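Local atomic coordinates of cell division protein FtsX (Streptococcus pneumoniae, PDB entry 6HE6), a protein that acts in bacterial cell division as the membrane partner in the FtsEX ABC transporter, its large extracellular loop interacting with the peptidoglycan hydrolase PcsB. Residues A[41-44]-A[45-49]; A[62-65]-A[66-70]; A[76-79]-A[80-83]; A[99-102]-A[103-107]. One frame throughout, in Å; residues are numbered along the deposited sequence.

How the contacts relate
Contacts 1 and 4 are partly buried turns of the two helices, 41-47 and 99-107, that pack on the four-stranded antiparallel sheet, and they touch each other through Leu-46, Met-49 and Ala-106. Contacts 2 and 3 lie on the opposite side of the chain's centre, at the surface, in the helix and loop between strands 52-58 and 88-93. They share the bound dodecane-trimethylamine and meet through a probable hydrogen bond between Tyr-64 and Glu-79. Chemistry follows place: contacts 1 and 4 turn mostly aliphatic side chains toward the sheet, whereas contact 2 offers an aromatic face to the ligand and contact 3, a turn, brings a carboxylate and backbone oxygens to its cationic head.

Contact 1 (A[41-44]-A[45-49]); sequences KVYD and SLKNM
Leu-46 and Lys-47 donate their backbone N-H groups to the carbonyls of Val-42 and Tyr-43 in regular i to i+4 helical bonds, Leu-46 N to Val-42 O at 3.1 Å and Lys-47 N to Tyr-43 O at 2.8 Å. One residue further on, Asn-48 N still reaches Asp-44 O at 2.8 Å, but less straight, at 132° at the hydrogen. A side chain adds to this network: the hydroxyl of Ser-45 gives a bond to Lys-41 O, 3.2 Å from OG, so the serine is turned back onto its own helix. One turn apart, Tyr-43 and Lys-47 run side by side in the same direction. The lysine lies over one ring face with its CB near the rim, and its CD comes within 3.8 Å of Tyr-43 CZ. A bend at chi2 (71°) keeps the aliphatic chain alongside the ring, and a weak hydrogen bond joins NZ to Tyr-43 OH at 3.4 Å. In the plane of the ring, at its edge, sits Asp-44 OD1. On another side of the helix Val-42 and Leu-46 also lie side by side, CG1 of the valine meeting CD1 of the leucine at 4.0 Å. Upstream, Asp-22 accepts from the backbone N of Val-42 and of Tyr-43, and His-40 stacks on the tyrosine. Helix 41-47 thus lies against strands 52-58 and 88-93, with Leu-46 on Val-55, Tyr-89 and Val-91, and reaches helix 99-107 through Leu-46 on Ala-106.

Contact 2 (A[62-65]-A[66-70]); sequences EQYE and KLTEI. With CAT (dodecane-trimethylamine), chain C.
Tyr-64, held from behind by Thr-68, forms the helical wall of the pocket that binds dodecane-trimethylamine in this crystal. Its ring is covered on both sides. On one face the methyl CG2 of Thr-68 makes a CH-pi contact, 3.6 Å from the ring centroid and 24° off the normal, somewhat toward the rim. Thr-68 CG2 is closest to CZ, at 3.3 Å, a tight fit. Over the opposite face runs the ligand, with its methylene C2 above the ring; the N-methyl carbon CB1 comes to 3.4 Å from Tyr-64 CD2. The tyrosine can lie over the next turn because its CG is anti to the backbone N (chi1 170°), while the threonine side chain crosses it at about a right angle. Thr-68 is itself fixed by its hydroxyl. With OG1 lodged between the backbone N and the carbonyl carbon (chi1 64°), it donates to Glu-65 O at 2.7 Å and so points its methyl at the ring. The same carbonyl takes the backbone N-H of Glu-69 at 2.9 Å, so two donors grip one oxygen. Further round the helix, Lys-66 NZ and Glu-69 OE1 form a salt bridge at 3.2 Å, the ammonium approaching from above the carboxylate plane. Beyond the segments, Tyr-64 OH is bonded to Trp-75 N, which ties the ring to the loop that follows. An aromatic face packed against a quaternary ammonium head and the start of its alkyl chain is a familiar feature of pockets that take choline-like or amphiphilic cations.

Contact 3 (A[76-79]-A[80-83]); sequences KIFE and GDAN. With CAT (dodecane-trimethylamine), chain C.
The ring of Phe-78 has Ile-77 CG1 over the centre of one face, 3.7 Å above the plane, and the ligand's alkyl carbon C6 over the other. At its edge, close to the ring plane, Asp-81 OD2 lies 4.1 Å from Phe-78 CD1, with the carboxylate turned 71° against the ring. The two residues are the ends of a type I beta turn, closed by a hydrogen bond from Asp-81 N to Phe-78 O at 3.2 Å; it is nearly straight at the hydrogen, but the donor sits well above the carbonyl plane. This turn brings several oxygens to the quaternary head of dodecane-trimethylamine. Glu-79 OE2 is 3.4 Å from methyl CC1, a bend at chi2 (-57°) folding the carboxylate round to it, and Asp-81 O is 3.4 Å from CA1. Phe-78 O meets the first chain carbon C1 at 3.6 Å. Negative charge from Glu-79, and the carbonyl dipoles, would probably favour a cation here. Asn-83 adds ND2 near CB1, and its OD1 is anchored on Leu-85 N. Tyr-64 and Pro-84 also line the pocket, a surface site in which one carboxylate, backbone carbonyls and two aromatic rings meet an amphiphilic cation.

Contact 4 (A[99-102]-A[103-107]); sequences VKTI and AEDAK
Thr-101 and Asp-105 lie side by side on one flank of the helix, pointing the same way, with the threonine methyl CG2 3.9 Å from Asp-105 OD2. It is the methyl and not the hydroxyl that faces the carboxylate, because OG1 sits beside the backbone N (chi1 -57°) and CG2 stands anti to it. The aspartate also leans back on its own helix, its CG 3.4 Å from Thr-101 O. That carbonyl takes the backbone N-H of Asp-105 at 3.0 Å in an almost straight bond, and a weak second one from Glu-104 N. Next along the outer surface, the Glu-104 side chain lies over the backbone of Lys-100, CD being 3.6 Å from Lys-100 O, while the far end of the lysine runs off elsewhere. Two alanines and the branched Val-99 and Ile-102 make up the inner side. Ala-103 sets its CB 3.6 Å from Val-99 O, and Ala-106 places its CB 3.2 Å from Ile-102 O, each close to the carbonyl oxygen that also accepts the alanine's own N-H. This side meets the sheet: Val-99 packs on Val-12 and Ala-93, Ala-103 on Val-115, and Ala-106 on Val-14. Ile-102 reaches Ala-93 and Thr-51, and Asp-105 CB rests against Met-49 of segment 45-49. Strands 11-16, 88-93 and 112-116 are covered in this way and, as in a ferredoxin-like fold, this second crossing helix runs beside helix 41-47.

Contact 1 (A[41-44]-A[45-49])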
loop_
_atom_site.group_PDB
_atom_site.type_symbol
_atom_site.label_atom_id
_atom_site.label_comp_id
_atom_site.label_asym_id
_atom_site.label_seq_id
_atom_site.Cartn_x
_atom_site.Cartn_y
_atom_site.Cartn_z
ATOM N N LYS A 41 7.073 2.916 -8.888
ATOM C CA LYS A 41 6.201 3.327 -9.991
ATOM C C LYS A 41 4.846 3.797 -9.478
ATOM O O LYS A 41 4.312 4.821 -9.925
ATOM C CB LYS A 41 6.011 2.159 -10.961
ATOM C CG LYS A 41 6.650 2.337 -12.329
ATOM C CD LYS A 41 8.118 2.685 -12.233
ATOM C CE LYS A 41 8.698 3.020 -13.607
ATOM N NZ LYS A 41 8.277 2.055 -14.666
ATOM N N VAL A 42 4.258 3.038 -8.553
ATOM C CA VAL A 42 2.954 3.413 -8.015
ATOM C C VAL A 42 3.095 4.537 -7.003
ATOM O O VAL A 42 2.306 5.495 -7.013
ATOM C CB VAL A 42 2.259 2.192 -7.400
ATOM C CG1 VAL A 42 0.950 2.612 -6.754
ATOM C CG2 VAL A 42 2.051 1.125 -8.471
ATOM N N TYR A 43 4.101 4.441 -6.121
ATOM C CA TYR A 43 4.363 5.495 -5.144
ATOM C C TYR A 43 4.439 6.852 -5.830
ATOM O O TYR A 43 3.747 7.795 -5.439
ATOM C CB TYR A 43 5.662 5.198 -4.359
ATOM C CG TYR A 43 6.160 6.360 -3.501
ATOM C CD1 TYR A 43 5.705 6.535 -2.201
ATOM C CD2 TYR A 43 7.063 7.294 -4.006
ATOM C CE1 TYR A 43 6.147 7.607 -1.425
ATOM C CE2 TYR A 43 7.500 8.358 -3.245
ATOM C CZ TYR A 43 7.041 8.502 -1.954
ATOM O OH TYR A 43 7.481 9.564 -1.213
ATOM N N ASP A 44 5.228 6.952 -6.902
ATOM C CA ASP A 44 5.492 8.254 -7.511
ATOM C C ASP A 44 4.236 8.867 -8.128
ATOM O O ASP A 44 4.016 10.077 -8.010
ATOM C CB ASP A 44 6.594 8.146 -8.568
ATOM C CG ASP A 44 7.958 7.890 -7.977
ATOM O OD1 ASP A 44 8.147 8.171 -6.776
ATOM O OD2 ASP A 44 8.855 7.458 -8.735
ATOM N N SER A 45 3.399 8.049 -8.781
ATOM C CA SER A 45 2.165 8.554 -9.380
ATOM C C SER A 45 1.215 9.091 -8.321
ATOM O O SER A 45 0.550 10.111 -8.533
ATOM C CB SER A 45 1.485 7.447 -10.179
ATOM O OG SER A 45 2.355 6.962 -11.186
ATOM N N LEU A 46 1.116 8.399 -7.185
ATOM C CA LEU A 46 0.328 8.905 -6.067
ATOM C C LEU A 46 0.930 10.196 -5.515
ATOM O O LEU A 46 0.236 11.210 -5.385
ATOM C CB LEU A 46 0.231 7.838 -4.964
ATOM C CG LEU A 46 -0.458 6.504 -5.294
ATOM C CD1 LEU A 46 -0.239 5.474 -4.180
ATOM C CD2 LEU A 46 -1.941 6.733 -5.480
ATOM N N LYS A 47 2.234 10.180 -5.212
ATOM C CA LYS A 47 2.936 11.347 -4.675
ATOM C C LYS A 47 2.871 12.557 -5.610
ATOM O O LYS A 47 2.951 13.700 -5.143
ATOM C CB LYS A 47 4.396 10.959 -4.384
ATOM C CG LYS A 47 5.100 11.774 -3.306
ATOM C CD LYS A 47 4.566 11.447 -1.938
ATOM C CE LYS A 47 4.753 12.565 -0.922
ATOM N NZ LYS A 47 6.072 12.536 -0.281
ATOM N N ASN A 48 2.697 12.336 -6.911
ATOM C CA ASN A 48 2.612 13.430 -7.869
ATOM C C ASN A 48 1.250 14.107 -7.893
ATOM O O ASN A 48 1.120 15.158 -8.522
ATOM C CB ASN A 48 2.937 12.927 -9.274
ATOM C CG ASN A 48 4.421 12.871 -9.540
ATOM O OD1 ASN A 48 5.218 13.453 -8.802
ATOM N ND2 ASN A 48 4.805 12.175 -10.605
ATOM N N MET A 49 0.234 13.531 -7.254
ATOM C CA MET A 49 -1.080 14.155 -7.237
ATOM C C MET A 49 -1.087 15.370 -6.320
ATOM O O MET A 49 -0.698 15.282 -5.153
ATOM C CB MET A 49 -2.137 13.156 -6.785
ATOM C CG MET A 49 -2.225 11.908 -7.629
ATOM S SD MET A 49 -3.574 10.884 -7.012
ATOM C CE MET A 49 -3.453 9.465 -8.125
#

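Contact 2 (A[62-65]-A[66-70])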
loop_
_atom_site.group_PDB
_atom_site.type_symbol
_atom_site.label_atom_id
_atom_site.label_comp_id
_atom_site.label_asym_id
_atom_site.label_seq_id
_atom_site.Cartn_x
_atom_site.Cartn_y
_atom_site.Cartn_z
ATOM N N GLU A 62 2.866 -6.524 7.767
ATOM C CA GLU A 62 2.484 -5.575 8.799
ATOM C C GLU A 62 0.973 -5.579 9.039
ATOM O O GLU A 62 0.528 -5.564 10.193
ATOM C CB GLU A 62 2.989 -4.194 8.379
ATOM C CG GLU A 62 2.556 -3.034 9.216
ATOM C CD GLU A 62 2.832 -1.725 8.500
ATOM O OE1 GLU A 62 3.739 -1.695 7.634
ATOM O OE2 GLU A 62 2.125 -0.735 8.785
ATOM N N GLN A 63 0.163 -5.633 7.964
ATOM C CA GLN A 63 -1.292 -5.623 8.129
ATOM C C GLN A 63 -1.776 -6.839 8.894
ATOM O O GLN A 63 -2.773 -6.752 9.621
ATOM C CB GLN A 63 -2.024 -5.560 6.784
ATOM C CG GLN A 63 -1.832 -4.273 6.016
ATOM C CD GLN A 63 -2.515 -4.290 4.648
ATOM O OE1 GLN A 63 -3.684 -4.671 4.523
ATOM N NE2 GLN A 63 -1.772 -3.889 3.615
ATOM N N TYR A 64 -1.091 -7.976 8.748
ATOM C CA TYR A 64 -1.536 -9.165 9.460
ATOM C C TYR A 64 -1.127 -9.106 10.930
ATOM O O TYR A 64 -1.911 -9.479 11.804
ATOM C CB TYR A 64 -1.001 -10.436 8.789
ATOM C CG TYR A 64 -1.237 -11.663 9.632
ATOM C CD1 TYR A 64 -2.518 -12.186 9.772
ATOM C CD2 TYR A 64 -0.197 -12.290 10.305
ATOM C CE1 TYR A 64 -2.759 -13.301 10.552
ATOM C CE2 TYR A 64 -0.435 -13.425 11.101
ATOM C CZ TYR A 64 -1.717 -13.917 11.209
ATOM O OH TYR A 64 -1.982 -15.025 11.986
ATOM N N GLU A 65 0.074 -8.615 11.221
ATOM C CA GLU A 65 0.477 -8.451 12.616
ATOM C C GLU A 65 -0.500 -7.554 13.364
ATOM O O GLU A 65 -0.935 -7.883 14.471
ATOM C CB GLU A 65 1.888 -7.884 12.702
ATOM C CG GLU A 65 2.845 -8.487 11.704
ATOM C CD GLU A 65 2.711 -9.994 11.594
ATOM O OE1 GLU A 65 2.697 -10.662 12.652
ATOM O OE2 GLU A 65 2.618 -10.508 10.451
ATOM N N LYS A 66 -0.855 -6.408 12.775
ATOM C CA LYS A 66 -1.794 -5.513 13.445
ATOM C C LYS A 66 -3.144 -6.184 13.651
ATOM O O LYS A 66 -3.764 -6.030 14.710
ATOM C CB LYS A 66 -1.962 -4.216 12.665
ATOM C CG LYS A 66 -0.820 -3.238 12.882
ATOM C CD LYS A 66 -0.534 -3.033 14.366
ATOM C CE LYS A 66 0.870 -2.457 14.577
ATOM N NZ LYS A 66 1.891 -3.528 14.821
ATOM N N LEU A 67 -3.613 -6.940 12.659
ATOM C CA LEU A 67 -4.873 -7.666 12.823
ATOM C C LEU A 67 -4.807 -8.632 14.009
ATOM O O LEU A 67 -5.741 -8.703 14.814
ATOM C CB LEU A 67 -5.233 -8.408 11.526
ATOM C CG LEU A 67 -6.272 -7.794 10.581
ATOM C CD1 LEU A 67 -6.444 -8.667 9.352
ATOM C CD2 LEU A 67 -7.613 -7.647 11.277
ATOM N N THR A 68 -3.706 -9.383 14.145
ATOM C CA THR A 68 -3.592 -10.282 15.287
ATOM C C THR A 68 -3.493 -9.499 16.591
ATOM O O THR A 68 -3.989 -9.952 17.635
ATOM C CB THR A 68 -2.391 -11.211 15.114
ATOM O OG1 THR A 68 -1.175 -10.450 15.111
ATOM C CG2 THR A 68 -2.515 -11.992 13.822
ATOM N N GLU A 69 -2.892 -8.315 16.536
ATOM C CA GLU A 69 -2.794 -7.448 17.707
ATOM C C GLU A 69 -4.162 -6.926 18.150
ATOM O O GLU A 69 -4.436 -6.832 19.355
ATOM C CB GLU A 69 -1.873 -6.278 17.380
ATOM C CG GLU A 69 -0.839 -5.951 18.416
ATOM C CD GLU A 69 0.157 -4.918 17.907
ATOM O OE1 GLU A 69 1.269 -5.310 17.465
ATOM O OE2 GLU A 69 -0.203 -3.716 17.925
ATOM N N ILE A 70 -5.013 -6.553 17.195
ATOM C CA ILE A 70 -6.312 -5.934 17.489
ATOM C C ILE A 70 -7.365 -6.987 17.864
ATOM O O ILE A 70 -8.028 -6.878 18.901
ATOM C CB ILE A 70 -6.759 -5.060 16.281
ATOM C CG1 ILE A 70 -5.859 -3.814 16.115
ATOM C CG2 ILE A 70 -8.202 -4.610 16.414
ATOM C CD1 ILE A 70 -6.269 -2.928 14.927
HETATM C C1 CAT C . -0.045 -16.197 7.039
HETATM C C2 CAT C . -1.294 -15.787 7.836
HETATM C C3 CAT C . -2.340 -15.118 6.928
HETATM C C4 CAT C . -3.775 -15.256 7.467
HETATM C C5 CAT C . -4.739 -14.465 6.566
HETATM C C6 CAT C . -6.226 -14.769 6.815
HETATM C C7 CAT C . -6.859 -15.238 5.501
HETATM C C8 CAT C . -8.363 -14.964 5.387
HETATM C C9 CAT C . -8.661 -14.658 3.915
HETATM C C10 CAT C . -10.146 -14.800 3.587
HETATM C C11 CAT C . -10.543 -13.678 2.621
HETATM C C12 CAT C . -11.279 -14.252 1.410
HETATM C CA1 CAT C . 2.341 -16.003 6.798
HETATM C CB1 CAT C . 1.082 -14.280 7.839
HETATM C CC1 CAT C . 1.407 -16.387 8.923
HETATM N NE1 CAT C . 1.188 -15.718 7.651
#

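Contact 3 (A[76-79]-A[80-83])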
loop_
_atom_site.group_PDB
_atom_site.type_symbol
_atom_site.label_atom_id
_atom_site.label_comp_id
_atom_site.label_asym_id
_atom_site.label_seq_id
_atom_site.Cartn_x
_atom_site.Cartn_y
_atom_site.Cartn_z
ATOM N N LYS A 76 -4.180 -19.517 13.809
ATOM C CA LYS A 76 -3.182 -20.579 13.764
ATOM C C LYS A 76 -3.310 -21.441 12.520
ATOM O O LYS A 76 -2.308 -21.974 12.028
ATOM C CB LYS A 76 -3.297 -21.454 15.023
ATOM C CG LYS A 76 -2.926 -22.957 14.849
ATOM C CD LYS A 76 -3.458 -23.839 15.993
ATOM C CE LYS A 76 -4.959 -24.119 15.853
ATOM N NZ LYS A 76 -5.648 -24.451 17.133
ATOM N N ILE A 77 -4.523 -21.620 12.002
ATOM C CA ILE A 77 -4.653 -22.658 10.987
ATOM C C ILE A 77 -3.985 -22.243 9.678
ATOM O O ILE A 77 -3.631 -23.108 8.868
ATOM C CB ILE A 77 -6.129 -23.037 10.812
ATOM C CG1 ILE A 77 -6.858 -21.973 10.004
ATOM C CG2 ILE A 77 -6.801 -23.234 12.180
ATOM C CD1 ILE A 77 -8.201 -22.420 9.493
ATOM N N PHE A 78 -3.746 -20.940 9.480
ATOM C CA PHE A 78 -3.101 -20.429 8.276
ATOM C C PHE A 78 -1.598 -20.220 8.428
ATOM O O PHE A 78 -0.991 -19.581 7.565
ATOM C CB PHE A 78 -3.726 -19.105 7.856
ATOM C CG PHE A 78 -5.195 -19.164 7.681
ATOM C CD1 PHE A 78 -5.743 -19.867 6.624
ATOM C CD2 PHE A 78 -6.038 -18.505 8.572
ATOM C CE1 PHE A 78 -7.112 -19.928 6.456
ATOM C CE2 PHE A 78 -7.402 -18.561 8.414
ATOM C CZ PHE A 78 -7.941 -19.274 7.350
ATOM N N GLU A 79 -0.978 -20.737 9.489
ATOM C CA GLU A 79 0.404 -20.342 9.757
ATOM C C GLU A 79 1.390 -20.908 8.732
ATOM O O GLU A 79 2.453 -20.315 8.505
ATOM C CB GLU A 79 0.796 -20.752 11.180
ATOM C CG GLU A 79 0.218 -19.846 12.299
ATOM C CD GLU A 79 0.588 -18.357 12.165
ATOM O OE1 GLU A 79 1.715 -17.976 12.555
ATOM O OE2 GLU A 79 -0.259 -17.563 11.689
ATOM N N GLY A 80 1.078 -22.038 8.098
ATOM C CA GLY A 80 2.036 -22.528 7.119
ATOM C C GLY A 80 1.936 -21.903 5.742
ATOM O O GLY A 80 2.812 -22.126 4.905
ATOM N N ASP A 81 0.906 -21.109 5.492
ATOM C CA ASP A 81 0.551 -20.725 4.139
ATOM C C ASP A 81 1.044 -19.325 3.826
ATOM O O ASP A 81 1.545 -18.604 4.689
ATOM C CB ASP A 81 -0.960 -20.806 3.948
ATOM C CG ASP A 81 -1.529 -22.094 4.481
ATOM O OD1 ASP A 81 -0.823 -23.128 4.444
ATOM O OD2 ASP A 81 -2.670 -22.060 4.984
ATOM N N ALA A 82 0.893 -18.953 2.559
ATOM C CA ALA A 82 1.278 -17.631 2.121
ATOM C C ALA A 82 0.309 -16.610 2.696
ATOM O O ALA A 82 -0.840 -16.929 3.023
ATOM C CB ALA A 82 1.299 -17.555 0.596
ATOM N N ASN A 83 0.797 -15.376 2.848
ATOM C CA ASN A 83 -0.058 -14.270 3.271
ATOM C C ASN A 83 -0.950 -13.874 2.099
ATOM O O ASN A 83 -0.432 -13.485 1.047
ATOM C CB ASN A 83 0.799 -13.072 3.735
ATOM C CG ASN A 83 -0.013 -12.017 4.436
ATOM O OD1 ASN A 83 -1.190 -11.822 4.128
ATOM N ND2 ASN A 83 0.615 -11.302 5.364
HETATM C C1 CAT C . -0.045 -16.197 7.039
HETATM C C2 CAT C . -1.294 -15.787 7.836
HETATM C C3 CAT C . -2.340 -15.118 6.928
HETATM C C4 CAT C . -3.775 -15.256 7.467
HETATM C C5 CAT C . -4.739 -14.465 6.566
HETATM C C6 CAT C . -6.226 -14.769 6.815
HETATM C C7 CAT C . -6.859 -15.238 5.501
HETATM C C8 CAT C . -8.363 -14.964 5.387
HETATM C C9 CAT C . -8.661 -14.658 3.915
HETATM C C10 CAT C . -10.146 -14.800 3.587
HETATM C C11 CAT C . -10.543 -13.678 2.621
HETATM C C12 CAT C . -11.279 -14.252 1.410
HETATM C CA1 CAT C . 2.341 -16.003 6.798
HETATM C CB1 CAT C . 1.082 -14.280 7.839
HETATM C CC1 CAT C . 1.407 -16.387 8.923
HETATM N NE1 CAT C . 1.188 -15.718 7.651
#

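Contact 4 (A[99-102]-A[103-107])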
loop_
_atom_site.group_PDB
_atom_site.type_symbol
_atom_site.label_atom_id
_atom_site.label_comp_id
_atom_site.label_asym_id
_atom_site.label_seq_id
_atom_site.Cartn_x
_atom_site.Cartn_y
_atom_site.Cartn_z
ATOM N N VAL A 99 -10.940 13.281 -1.705
ATOM C CA VAL A 99 -10.759 11.836 -1.569
ATOM C C VAL A 99 -11.327 11.101 -2.774
ATOM O O VAL A 99 -10.690 10.198 -3.325
ATOM C CB VAL A 99 -11.406 11.336 -0.264
ATOM C CG1 VAL A 99 -11.788 9.855 -0.382
ATOM C CG2 VAL A 99 -10.498 11.578 0.915
ATOM N N LYS A 100 -12.539 11.466 -3.201
ATOM C CA LYS A 100 -13.168 10.725 -4.289
ATOM C C LYS A 100 -12.386 10.879 -5.585
ATOM O O LYS A 100 -12.252 9.921 -6.355
ATOM C CB LYS A 100 -14.635 11.149 -4.466
ATOM C CG LYS A 100 -15.587 9.946 -4.426
ATOM C CD LYS A 100 -17.051 10.300 -4.161
ATOM C CE LYS A 100 -17.468 9.946 -2.724
ATOM N NZ LYS A 100 -18.933 10.160 -2.472
ATOM N N THR A 101 -11.827 12.066 -5.826
ATOM C CA THR A 101 -11.000 12.249 -7.012
ATOM C C THR A 101 -9.724 11.418 -6.926
ATOM O O THR A 101 -9.327 10.774 -7.905
ATOM C CB THR A 101 -10.665 13.727 -7.196
ATOM O OG1 THR A 101 -11.876 14.486 -7.285
ATOM C CG2 THR A 101 -9.854 13.933 -8.476
ATOM N N ILE A 102 -9.072 11.417 -5.756
ATOM C CA ILE A 102 -7.822 10.675 -5.575
ATOM C C ILE A 102 -8.048 9.188 -5.821
ATOM O O ILE A 102 -7.289 8.527 -6.545
ATOM C CB ILE A 102 -7.247 10.932 -4.168
ATOM C CG1 ILE A 102 -6.569 12.296 -4.102
ATOM C CG2 ILE A 102 -6.244 9.857 -3.781
ATOM C CD1 ILE A 102 -6.417 12.815 -2.680
ATOM N N ALA A 103 -9.106 8.639 -5.229
ATOM C CA ALA A 103 -9.374 7.217 -5.375
ATOM C C ALA A 103 -9.653 6.838 -6.822
ATOM O O ALA A 103 -9.309 5.731 -7.253
ATOM C CB ALA A 103 -10.546 6.835 -4.474
ATOM N N GLU A 104 -10.273 7.737 -7.592
ATOM C CA GLU A 104 -10.588 7.419 -8.981
ATOM C C GLU A 104 -9.334 7.422 -9.841
ATOM O O GLU A 104 -9.097 6.490 -10.617
ATOM C CB GLU A 104 -11.614 8.408 -9.524
ATOM C CG GLU A 104 -13.029 7.865 -9.472
ATOM C CD GLU A 104 -14.065 8.962 -9.373
ATOM O OE1 GLU A 104 -15.059 8.778 -8.634
ATOM O OE2 GLU A 104 -13.885 10.004 -10.042
ATOM N N ASP A 105 -8.504 8.454 -9.705
ATOM C CA ASP A 105 -7.242 8.465 -10.428
ATOM C C ASP A 105 -6.351 7.302 -9.995
ATOM O O ASP A 105 -5.588 6.754 -10.804
ATOM C CB ASP A 105 -6.551 9.814 -10.217
ATOM C CG ASP A 105 -7.386 10.980 -10.742
ATOM O OD1 ASP A 105 -8.429 10.710 -11.372
ATOM O OD2 ASP A 105 -7.032 12.157 -10.490
ATOM N N ALA A 106 -6.439 6.900 -8.727
ATOM C CA ALA A 106 -5.556 5.845 -8.232
ATOM C C ALA A 106 -5.861 4.502 -8.886
ATOM O O ALA A 106 -4.942 3.724 -9.162
ATOM C CB ALA A 106 -5.657 5.731 -6.713
ATOM N N LYS A 107 -7.140 4.198 -9.132
ATOM C CA LYS A 107 -7.448 2.913 -9.752
ATOM C C LYS A 107 -6.902 2.850 -11.177
ATOM O O LYS A 107 -6.688 1.752 -11.699
ATOM C CB LYS A 107 -8.967 2.639 -9.727
ATOM C CG LYS A 107 -9.392 1.153 -9.460
ATOM C CD LYS A 107 -8.642 0.150 -10.339
ATOM C CE LYS A 107 -9.148 -1.277 -10.255
ATOM N NZ LYS A 107 -8.063 -2.195 -10.729
#